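Local coordinates for arginine--tRNA ligase (Campylobacter jejuni, PDB 3FNR), which attaches arginine to its cognate tRNA at the expense of ATP, releasing AMP and diphosphate, as a monomeric class I aminoacyl-tRNA synthetase, at residues T72-I83 against I162-Y172; S305-L313 against F443-K451. The protein carries 1 engineered substitution. All blocks are in the same frame, centred on the assembly; numbering follows the deposited sequence.

Overall arrangement
Both contacts involve the catalytic domain of this class I synthetase. Interaction 1 lies within that domain and adds the short strand 165-167 to strand 69-76 of its mixed, mostly parallel sheet, next to the loop of the HIGH motif, 39-49, from which A39 accepts a hydrogen bond from Y74. Interaction 2 sets helix 305-311 against the end of helix 425-445, so that the contact joins the catalytic domain to the DALR anticodon-binding domain. The two centres are 29 Å apart and the nearest atoms about 10 Å, without touching. A sulfate ion, probably from the crystallisation liquor, sits at the end of interaction 1 where G80, R169 and Y172 meet.

Interaction 1. Residues T72-I83 against I162-Y172; sequences TEYYVNDAGNQI and IDSYVSERSYY. With SO4 (sulfate ion), chain E.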
loop_
_atom_site.group_PDB
_atom_site.type_symbol
_atom_site.label_atom_id
_atom_site.label_comp_id
_atom_site.label_asym_id
_atom_site.label_seq_id
_atom_site.Cartn_x
_atom_site.Cartn_y
_atom_site.Cartn_z
ATOM N N THR A 72 -0.533 11.278 -0.957
ATOM C CA THR A 72 -1.181 10.115 -1.551
ATOM C C THR A 72 -2.550 10.458 -2.117
ATOM O O THR A 72 -3.286 11.285 -1.552
ATOM C CB THR A 72 -1.326 8.970 -0.538
ATOM O OG1 THR A 72 -1.908 9.468 0.672
ATOM C CG2 THR A 72 0.035 8.393 -0.224
ATOM N N GLU A 73 -2.891 9.792 -3.217
ATOM C CA GLU A 73 -4.104 10.073 -3.962
ATOM C C GLU A 73 -4.666 8.810 -4.618
ATOM O O GLU A 73 -3.921 7.927 -5.055
ATOM C CB GLU A 73 -3.849 11.187 -4.994
ATOM C CG GLU A 73 -5.089 11.761 -5.674
ATOM C CD GLU A 73 -4.840 13.110 -6.338
ATOM O OE1 GLU A 73 -4.826 13.153 -7.586
ATOM O OE2 GLU A 73 -4.671 14.128 -5.613
ATOM N N TYR A 74 -5.991 8.733 -4.659
ATOM C CA TYR A 74 -6.720 7.613 -5.234
ATOM C C TYR A 74 -7.614 8.201 -6.311
ATOM O O TYR A 74 -8.334 9.173 -6.067
ATOM C CB TYR A 74 -7.557 6.952 -4.136
ATOM C CG TYR A 74 -8.359 5.709 -4.493
ATOM C CD1 TYR A 74 -9.449 5.769 -5.373
ATOM C CD2 TYR A 74 -8.089 4.489 -3.870
ATOM C CE1 TYR A 74 -10.202 4.632 -5.672
ATOM C CE2 TYR A 74 -8.845 3.348 -4.155
ATOM C CZ TYR A 74 -9.897 3.431 -5.053
ATOM O OH TYR A 74 -10.639 2.313 -5.338
ATOM N N TYR A 75 -7.564 7.609 -7.497
ATOM C CA TYR A 75 -8.372 8.051 -8.611
ATOM C C TYR A 75 -9.622 7.197 -8.691
ATOM O O TYR A 75 -9.531 5.976 -8.846
ATOM C CB TYR A 75 -7.580 7.920 -9.912
ATOM C CG TYR A 75 -8.289 8.452 -11.131
ATOM C CD1 TYR A 75 -8.370 9.823 -11.366
ATOM C CD2 TYR A 75 -8.862 7.589 -12.061
ATOM C CE1 TYR A 75 -9.008 10.321 -12.488
ATOM C CE2 TYR A 75 -9.514 8.078 -13.184
ATOM C CZ TYR A 75 -9.578 9.445 -13.394
ATOM O OH TYR A 75 -10.200 9.943 -14.521
ATOM N N VAL A 76 -10.779 7.852 -8.600
ATOM C CA VAL A 76 -12.080 7.181 -8.657
ATOM C C VAL A 76 -12.637 7.217 -10.081
ATOM O O VAL A 76 -12.994 8.276 -10.577
ATOM C CB VAL A 76 -13.101 7.834 -7.681
ATOM C CG1 VAL A 76 -14.306 6.955 -7.514
ATOM C CG2 VAL A 76 -12.469 8.116 -6.317
ATOM N N ASN A 77 -12.702 6.063 -10.734
ATOM C CA ASN A 77 -13.259 5.961 -12.082
ATOM C C ASN A 77 -14.777 5.978 -12.011
ATOM O O ASN A 77 -15.423 4.953 -12.222
ATOM C CB ASN A 77 -12.802 4.673 -12.780
ATOM C CG ASN A 77 -11.357 4.730 -13.252
ATOM O OD1 ASN A 77 -11.045 5.371 -14.254
ATOM N ND2 ASN A 77 -10.471 4.025 -12.547
ATOM N N ASP A 78 -15.344 7.144 -11.717
ATOM C CA ASP A 78 -16.764 7.227 -11.385
ATOM C C ASP A 78 -17.635 7.891 -12.450
ATOM O O ASP A 78 -18.669 8.485 -12.133
ATOM C CB ASP A 78 -16.960 7.883 -10.014
ATOM C CG ASP A 78 -16.615 9.366 -10.000
ATOM O OD1 ASP A 78 -17.050 10.043 -9.047
ATOM O OD2 ASP A 78 -15.923 9.867 -10.916
ATOM N N ALA A 79 -17.215 7.784 -13.709
ATOM C CA ALA A 79 -18.027 8.244 -14.827
ATOM C C ALA A 79 -19.309 7.427 -14.874
ATOM O O ALA A 79 -19.295 6.247 -14.524
ATOM C CB ALA A 79 -17.271 8.095 -16.127
ATOM N N GLY A 80 -20.405 8.065 -15.296
ATOM C CA GLY A 80 -21.703 7.404 -15.452
ATOM C C GLY A 80 -21.619 6.177 -16.341
ATOM O O GLY A 80 -22.250 5.161 -16.068
ATOM N N ASN A 81 -20.801 6.276 -17.386
ATOM C CA ASN A 81 -20.567 5.190 -18.337
ATOM C C ASN A 81 -19.750 4.037 -17.741
ATOM O O ASN A 81 -19.827 2.901 -18.213
ATOM C CB ASN A 81 -19.872 5.736 -19.595
ATOM C CG ASN A 81 -20.552 6.994 -20.151
ATOM O OD1 ASN A 81 -21.386 6.913 -21.057
ATOM N ND2 ASN A 81 -20.194 8.161 -19.605
ATOM N N GLN A 82 -18.966 4.346 -16.710
ATOM C CA GLN A 82 -18.145 3.356 -16.016
ATOM C C GLN A 82 -18.945 2.601 -14.946
ATOM O O GLN A 82 -18.818 1.384 -14.812
ATOM C CB GLN A 82 -16.920 4.032 -15.383
ATOM C CG GLN A 82 -15.942 4.657 -16.376
ATOM C CD GLN A 82 -14.810 3.726 -16.769
ATOM O OE1 GLN A 82 -15.030 2.676 -17.376
ATOM N NE2 GLN A 82 -13.586 4.115 -16.429
ATOM N N ILE A 83 -19.772 3.338 -14.203
ATOM C CA ILE A 83 -20.523 2.797 -13.064
ATOM C C ILE A 83 -21.946 2.343 -13.399
ATOM O O ILE A 83 -22.677 1.904 -12.503
ATOM C CB ILE A 83 -20.605 3.816 -11.888
ATOM C CG1 ILE A 83 -21.453 5.036 -12.281
ATOM C CG2 ILE A 83 -19.198 4.196 -11.392
ATOM C CD1 ILE A 83 -21.797 5.975 -11.129
ATOM N N ILE A 162 -5.720 6.724 2.560
ATOM C CA ILE A 162 -5.218 7.546 1.453
ATOM C C ILE A 162 -5.735 8.985 1.623
ATOM O O ILE A 162 -6.888 9.199 1.993
ATOM C CB ILE A 162 -5.582 6.910 0.087
ATOM C CG1 ILE A 162 -4.840 5.571 -0.078
ATOM C CG2 ILE A 162 -5.250 7.838 -1.084
ATOM C CD1 ILE A 162 -5.155 4.821 -1.359
ATOM N N ASP A 163 -4.867 9.967 1.393
ATOM C CA ASP A 163 -5.147 11.349 1.781
ATOM C C ASP A 163 -6.062 12.154 0.848
ATOM O O ASP A 163 -6.573 13.209 1.236
ATOM C CB ASP A 163 -3.832 12.091 2.040
ATOM C CG ASP A 163 -3.150 11.642 3.331
ATOM O OD1 ASP A 163 -3.692 10.752 4.021
ATOM O OD2 ASP A 163 -2.077 12.180 3.664
ATOM N N SER A 164 -6.281 11.657 -0.365
ATOM C CA SER A 164 -7.114 12.366 -1.332
ATOM C C SER A 164 -7.759 11.405 -2.312
ATOM O O SER A 164 -7.072 10.627 -2.963
ATOM C CB SER A 164 -6.298 13.424 -2.093
ATOM O OG SER A 164 -7.133 14.214 -2.928
ATOM N N TYR A 165 -9.080 11.468 -2.418
ATOM C CA TYR A 165 -9.813 10.712 -3.431
ATOM C C TYR A 165 -10.315 11.699 -4.485
ATOM O O TYR A 165 -10.982 12.684 -4.147
ATOM C CB TYR A 165 -10.972 9.928 -2.786
ATOM C CG TYR A 165 -10.509 8.758 -1.923
ATOM C CD1 TYR A 165 -9.936 8.968 -0.662
ATOM C CD2 TYR A 165 -10.630 7.444 -2.374
ATOM C CE1 TYR A 165 -9.489 7.896 0.121
ATOM C CE2 TYR A 165 -10.197 6.366 -1.593
ATOM C CZ TYR A 165 -9.628 6.600 -0.351
ATOM O OH TYR A 165 -9.203 5.538 0.421
ATOM N N VAL A 166 -9.982 11.450 -5.751
ATOM C CA VAL A 166 -10.362 12.364 -6.840
ATOM C C VAL A 166 -11.297 11.708 -7.853
ATOM O O VAL A 166 -11.154 10.534 -8.169
ATOM C CB VAL A 166 -9.130 12.981 -7.582
ATOM C CG1 VAL A 166 -8.406 13.905 -6.707
ATOM C CG2 VAL A 166 -8.179 11.912 -8.079
ATOM N N SER A 167 -12.235 12.489 -8.376
ATOM C CA SER A 167 -13.253 11.979 -9.285
ATOM C C SER A 167 -12.884 12.183 -10.754
ATOM O O SER A 167 -12.411 13.248 -11.139
ATOM C CB SER A 167 -14.600 12.640 -8.983
ATOM O OG SER A 167 -15.578 12.280 -9.944
ATOM N N GLU A 168 -13.105 11.142 -11.552
ATOM C CA GLU A 168 -13.010 11.189 -13.011
ATOM C C GLU A 168 -13.925 12.280 -13.583
ATOM O O GLU A 168 -13.528 13.028 -14.483
ATOM C CB GLU A 168 -13.381 9.815 -13.594
ATOM C CG GLU A 168 -13.420 9.725 -15.125
ATOM C CD GLU A 168 -13.653 8.309 -15.644
ATOM O OE1 GLU A 168 -13.239 8.021 -16.791
ATOM O OE2 GLU A 168 -14.249 7.480 -14.915
ATOM N N ARG A 169 -15.132 12.380 -13.024
ATOM C CA ARG A 169 -16.149 13.340 -13.459
ATOM C C ARG A 169 -15.725 14.803 -13.360
ATOM O O ARG A 169 -16.217 15.635 -14.112
ATOM C CB ARG A 169 -17.469 13.118 -12.709
ATOM C CG ARG A 169 -18.276 11.932 -13.216
ATOM C CD ARG A 169 -19.769 12.111 -12.943
ATOM N NE ARG A 169 -20.193 11.551 -11.659
ATOM C CZ ARG A 169 -21.000 10.500 -11.520
ATOM N NH1 ARG A 169 -21.481 9.869 -12.586
ATOM N NH2 ARG A 169 -21.324 10.071 -10.307
ATOM N N SER A 170 -14.801 15.115 -12.454
ATOM C CA SER A 170 -14.311 16.485 -12.317
ATOM C C SER A 170 -13.268 16.881 -13.375
ATOM O O SER A 170 -12.724 17.987 -13.326
ATOM C CB SER A 170 -13.778 16.735 -10.901
ATOM O OG SER A 170 -12.486 16.188 -10.722
ATOM N N TYR A 171 -13.011 15.984 -14.329
ATOM C CA TYR A 171 -12.057 16.225 -15.414
ATOM C C TYR A 171 -12.678 16.303 -16.816
ATOM O O TYR A 171 -11.954 16.230 -17.817
ATOM C CB TYR A 171 -10.966 15.151 -15.405
ATOM C CG TYR A 171 -10.020 15.256 -14.232
ATOM C CD1 TYR A 171 -10.183 14.446 -13.111
ATOM C CD2 TYR A 171 -8.967 16.178 -14.239
ATOM C CE1 TYR A 171 -9.313 14.540 -12.020
ATOM C CE2 TYR A 171 -8.090 16.276 -13.164
ATOM C CZ TYR A 171 -8.275 15.454 -12.054
ATOM O OH TYR A 171 -7.428 15.544 -10.979
ATOM N N TYR A 172 -14.003 16.436 -16.896
ATOM C CA TYR A 172 -14.685 16.547 -18.188
ATOM C C TYR A 172 -14.446 17.910 -18.830
ATOM O O TYR A 172 -14.334 18.022 -20.053
ATOM C CB TYR A 172 -16.185 16.287 -18.047
ATOM C CG TYR A 172 -16.583 14.826 -17.984
ATOM C CD1 TYR A 172 -17.764 14.439 -17.352
ATOM C CD2 TYR A 172 -15.786 13.834 -18.554
ATOM C CE1 TYR A 172 -18.144 13.107 -17.293
ATOM C CE2 TYR A 172 -16.154 12.498 -18.496
ATOM C CZ TYR A 172 -17.333 12.145 -17.864
ATOM O OH TYR A 172 -17.704 10.830 -17.808
HETATM S S SO4 E . -21.239 11.226 -16.484
HETATM O O1 SO4 E . -21.723 12.544 -16.890
HETATM O O2 SO4 E . -21.939 10.812 -15.271
HETATM O O3 SO4 E . -21.477 10.257 -17.554
HETATM O O4 SO4 E . -19.805 11.296 -16.218
#
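Y74 and Y165 lie in an offset stack, planes 30° apart, and Y165 CE2 presses on one face of the Y74 ring, 3.5 Å from Y74 CG. The CB of Y74 in turn sits over the face of the Y165 ring, while I162 CD1 fills in at the edge of Y74. Beyond the stack, the Y74 hydroxyl reaches the backbone of A39. On the other side of the sheet V166 is the bump: its two methyls rest against the carboxylate end of E73, which is held by Y226 and R233, and V166 CG2 also meets Y75 CD1 at 3.9 Å. The Y75 ring runs out to E168 because its CG stands opposite the backbone N (chi1 -176°); there its OH lies against E168 CB and CG. Between these two layers the backbones pair in parallel: Y74 N donates to S164 O, V166 N to Y74 O at 2.8 Å, V76 N to V166 O and E168 N to V76 O.

Past the strands the chain of 72-83 turns, and side chains take over. S167 OG gives a 2.6 Å hydrogen bond to D78 OD2 on its syn side. The extended E168 fits beside A79, OE2 receiving A79 N from above the carboxylate plane and lying close to the A79 methyl. R169 lays its guanidinium over the carbonyl of D78, whose O stands 3.1 Å above the centre of the plane. R169 NH1 then bonds sulfate O2 at 2.9 Å, Y172 OH bonds sulfate O4 at 2.7 Å, and G80 N adds two weak bonds, to O2 and O4; D141 pairs with R169 NH2. Strand 69-76 runs through the helices up to 136-157 into its parallel neighbour 165-167, a beta-alpha-beta crossover of the Rossmann-like catalytic fold of class I synthetases.

Interaction 2. Residues S305-L313 against F443-K451; sequences SDALRYIFL and FSLMGIEAK
A Schellman motif closes helix 425-445, and the turn it makes is what meets helix 305-311. G447, at positive phi, is its C-prime residue: I448 N returns to F443 O at 2.9 Å, while G447 N bonds weakly to S444 O. The turn leaves the M446 carbonyl facing R309. The M446 oxygen stands above one face of the guanidinium, toward the rim, 3.1 Å from R309 NE, but no N-H is directed at it. The polar ends of R309 are engaged with other partners, NH1 with D57 and the A158 carbonyl and NH2 with T58, which hold the flat group beneath the turn.

The M446 side chain packs further along 305-313, on Y310 and L313. Its chain bends at the last torsion (chi3 57°), turning M446 CE to within 3.7 Å of Y310 CD2, while M446 CG lies 3.8 Å from L313 CD2. I448 follows as the wedge after the glycine: I448 CD1 comes 3.5 Å from the D306 carbonyl O and CG2 lies alongside the D306 carboxylate, with the same CG2 over the centre of the F443 ring. Since helix 305-311 belongs to the catalytic domain and F443-K451 to the DALR anticodon-binding domain, this packing spans the two modules.

Water bridges the polar side. D306 OD1 accepts a hydrogen bond from water 1, which also donates to G447 O and accepts from S305 OG, and another from water 2, which accepts from E449 N. D306 OD2 is linked through water 3 to E449 O, the water donating at 2.6 Å to D306 OD2.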
loop_
_atom_site.group_PDB
_atom_site.type_symbol
_atom_site.label_atom_id
_atom_site.label_comp_id
_atom_site.label_asym_id
_atom_site.label_seq_id
_atom_site.Cartn_x
_atom_site.Cartn_y
_atom_site.Cartn_z
ATOM N N SER A 305 -4.222 -8.478 9.861
ATOM C CA SER A 305 -3.584 -7.332 9.215
ATOM C C SER A 305 -2.055 -7.388 9.196
ATOM O O SER A 305 -1.440 -7.129 8.157
ATOM C CB SER A 305 -4.041 -6.037 9.891
ATOM O OG SER A 305 -3.493 -4.905 9.241
ATOM N N ASP A 306 -1.455 -7.709 10.342
ATOM C CA ASP A 306 0.004 -7.796 10.471
ATOM C C ASP A 306 0.608 -8.752 9.459
ATOM O O ASP A 306 1.616 -8.429 8.828
ATOM C CB ASP A 306 0.397 -8.235 11.881
ATOM C CG ASP A 306 -0.084 -7.270 12.956
ATOM O OD1 ASP A 306 -0.374 -6.094 12.639
ATOM O OD2 ASP A 306 -0.170 -7.691 14.129
ATOM N N ALA A 307 -0.031 -9.912 9.297
ATOM C CA ALA A 307 0.426 -10.930 8.369
ATOM C C ALA A 307 0.362 -10.426 6.937
ATOM O O ALA A 307 1.312 -10.618 6.188
ATOM C CB ALA A 307 -0.388 -12.198 8.528
ATOM N N LEU A 308 -0.737 -9.759 6.574
ATOM C CA LEU A 308 -0.882 -9.157 5.237
ATOM C C LEU A 308 0.211 -8.130 4.986
ATOM O O LEU A 308 0.867 -8.147 3.938
ATOM C CB LEU A 308 -2.255 -8.490 5.061
ATOM C CG LEU A 308 -2.568 -8.095 3.609
ATOM C CD1 LEU A 308 -3.452 -9.121 2.942
ATOM C CD2 LEU A 308 -3.223 -6.735 3.544
ATOM N N ARG A 309 0.417 -7.257 5.970
ATOM C CA ARG A 309 1.406 -6.209 5.873
ATOM C C ARG A 309 2.825 -6.776 5.777
ATOM O O ARG A 309 3.706 -6.138 5.212
ATOM C CB ARG A 309 1.292 -5.246 7.059
ATOM C CG ARG A 309 0.000 -4.399 7.122
ATOM C CD ARG A 309 -0.242 -3.569 5.867
ATOM N NE ARG A 309 0.803 -2.569 5.636
ATOM C CZ ARG A 309 0.657 -1.258 5.802
ATOM N NH1 ARG A 309 -0.499 -0.755 6.214
ATOM N NH2 ARG A 309 1.681 -0.442 5.560
ATOM N N TYR A 310 3.043 -7.968 6.327
ATOM C CA TYR A 310 4.359 -8.592 6.274
ATOM C C TYR A 310 4.574 -9.292 4.941
ATOM O O TYR A 310 5.540 -9.004 4.230
ATOM C CB TYR A 310 4.584 -9.582 7.422
ATOM C CG TYR A 310 6.034 -10.042 7.486
ATOM C CD1 TYR A 310 6.505 -11.097 6.683
ATOM C CD2 TYR A 310 6.947 -9.390 8.311
ATOM C CE1 TYR A 310 7.851 -11.490 6.714
ATOM C CE2 TYR A 310 8.285 -9.773 8.354
ATOM C CZ TYR A 310 8.729 -10.816 7.555
ATOM O OH TYR A 310 10.052 -11.183 7.618
ATOM N N ILE A 311 3.684 -10.232 4.637
ATOM C CA ILE A 311 3.788 -11.103 3.482
ATOM C C ILE A 311 3.906 -10.285 2.209
ATOM O O ILE A 311 4.787 -10.541 1.392
ATOM C CB ILE A 311 2.556 -12.038 3.392
ATOM C CG1 ILE A 311 2.579 -13.056 4.531
ATOM C CG2 ILE A 311 2.509 -12.767 2.060
ATOM C CD1 ILE A 311 1.223 -13.694 4.810
ATOM N N PHE A 312 3.054 -9.267 2.071
ATOM C CA PHE A 312 2.985 -8.500 0.829
ATOM C C PHE A 312 4.125 -7.498 0.627
ATOM O O PHE A 312 4.245 -6.888 -0.435
ATOM C CB PHE A 312 1.596 -7.868 0.655
ATOM C CG PHE A 312 0.551 -8.852 0.198
ATOM C CD1 PHE A 312 0.281 -9.014 -1.154
ATOM C CD2 PHE A 312 -0.120 -9.655 1.110
ATOM C CE1 PHE A 312 -0.666 -9.934 -1.590
ATOM C CE2 PHE A 312 -1.063 -10.588 0.679
ATOM C CZ PHE A 312 -1.337 -10.721 -0.674
ATOM N N LEU A 313 4.965 -7.354 1.648
ATOM C CA LEU A 313 6.142 -6.501 1.582
ATOM C C LEU A 313 7.434 -7.309 1.455
ATOM O O LEU A 313 8.495 -6.745 1.207
ATOM C CB LEU A 313 6.212 -5.633 2.833
ATOM C CG LEU A 313 6.960 -4.310 2.734
ATOM C CD1 LEU A 313 6.138 -3.294 1.939
ATOM C CD2 LEU A 313 7.266 -3.805 4.126
ATOM N N PHE A 443 8.514 -1.901 12.587
ATOM C CA PHE A 443 7.161 -2.463 12.511
ATOM C C PHE A 443 6.091 -1.401 12.274
ATOM O O PHE A 443 5.187 -1.620 11.479
ATOM C CB PHE A 443 6.803 -3.239 13.781
ATOM C CG PHE A 443 6.764 -4.734 13.611
ATOM C CD1 PHE A 443 6.573 -5.556 14.717
ATOM C CD2 PHE A 443 6.908 -5.327 12.360
ATOM C CE1 PHE A 443 6.522 -6.937 14.580
ATOM C CE2 PHE A 443 6.863 -6.703 12.214
ATOM C CZ PHE A 443 6.667 -7.513 13.322
ATOM N N SER A 444 6.187 -0.261 12.959
ATOM C CA SER A 444 5.167 0.792 12.829
ATOM C C SER A 444 5.112 1.387 11.422
ATOM O O SER A 444 4.044 1.813 10.968
ATOM C CB SER A 444 5.361 1.896 13.873
ATOM O OG SER A 444 6.495 2.689 13.579
ATOM N N LEU A 445 6.258 1.389 10.736
ATOM C CA LEU A 445 6.346 1.855 9.345
ATOM C C LEU A 445 5.724 0.854 8.383
ATOM O O LEU A 445 5.422 1.190 7.234
ATOM C CB LEU A 445 7.806 2.131 8.954
ATOM C CG LEU A 445 8.555 3.160 9.803
ATOM C CD1 LEU A 445 9.992 3.348 9.306
ATOM C CD2 LEU A 445 7.809 4.507 9.849
ATOM N N MET A 446 5.554 -0.379 8.861
ATOM C CA MET A 446 4.832 -1.431 8.138
ATOM C C MET A 446 3.364 -1.498 8.582
ATOM O O MET A 446 2.632 -2.401 8.181
ATOM C CB MET A 446 5.496 -2.800 8.379
ATOM C CG MET A 446 6.912 -2.971 7.828
ATOM S SD MET A 446 7.649 -4.566 8.259
ATOM C CE MET A 446 6.484 -5.738 7.612
ATOM N N GLY A 447 2.938 -0.548 9.413
ATOM C CA GLY A 447 1.565 -0.525 9.929
ATOM C C GLY A 447 1.250 -1.649 10.906
ATOM O O GLY A 447 0.098 -2.079 11.032
ATOM N N ILE A 448 2.287 -2.123 11.593
ATOM C CA ILE A 448 2.179 -3.190 12.580
ATOM C C ILE A 448 2.591 -2.631 13.937
ATOM O O ILE A 448 3.654 -2.019 14.064
ATOM C CB ILE A 448 3.102 -4.381 12.213
ATOM C CG1 ILE A 448 2.690 -4.989 10.865
ATOM C CG2 ILE A 448 3.120 -5.431 13.323
ATOM C CD1 ILE A 448 3.630 -6.059 10.336
ATOM N N GLU A 449 1.742 -2.838 14.937
ATOM C CA GLU A 449 2.031 -2.452 16.313
ATOM C C GLU A 449 2.665 -3.631 17.055
ATOM O O GLU A 449 2.096 -4.724 17.101
ATOM C CB GLU A 449 0.736 -2.000 16.998
ATOM C CG GLU A 449 0.887 -1.497 18.424
ATOM C CD GLU A 449 -0.447 -1.068 19.040
ATOM O OE1 GLU A 449 -0.499 -0.883 20.275
ATOM O OE2 GLU A 449 -1.445 -0.911 18.292
ATOM N N ALA A 450 3.852 -3.408 17.616
ATOM C CA ALA A 450 4.590 -4.452 18.319
ATOM C C ALA A 450 3.910 -4.847 19.629
ATOM O O ALA A 450 3.432 -3.990 20.378
ATOM C CB ALA A 450 6.022 -4.002 18.579
ATOM N N LYS A 451 3.879 -6.148 19.894
ATOM C CA LYS A 451 3.209 -6.699 21.073
ATOM C C LYS A 451 4.122 -6.759 22.287
ATOM O O LYS A 451 5.278 -7.177 22.186
ATOM C CB LYS A 451 2.697 -8.107 20.780
ATOM C CG LYS A 451 1.549 -8.171 19.790
ATOM C CD LYS A 451 1.174 -9.608 19.498
ATOM C CE LYS A 451 0.217 -9.699 18.328
ATOM N NZ LYS A 451 0.419 -10.977 17.592
HETATM O O HOH W 1 -1.475 -4.393 11.083
HETATM O O HOH W 2 -0.487 -4.450 14.804
HETATM O O HOH W 3 1.403 -7.212 16.162
#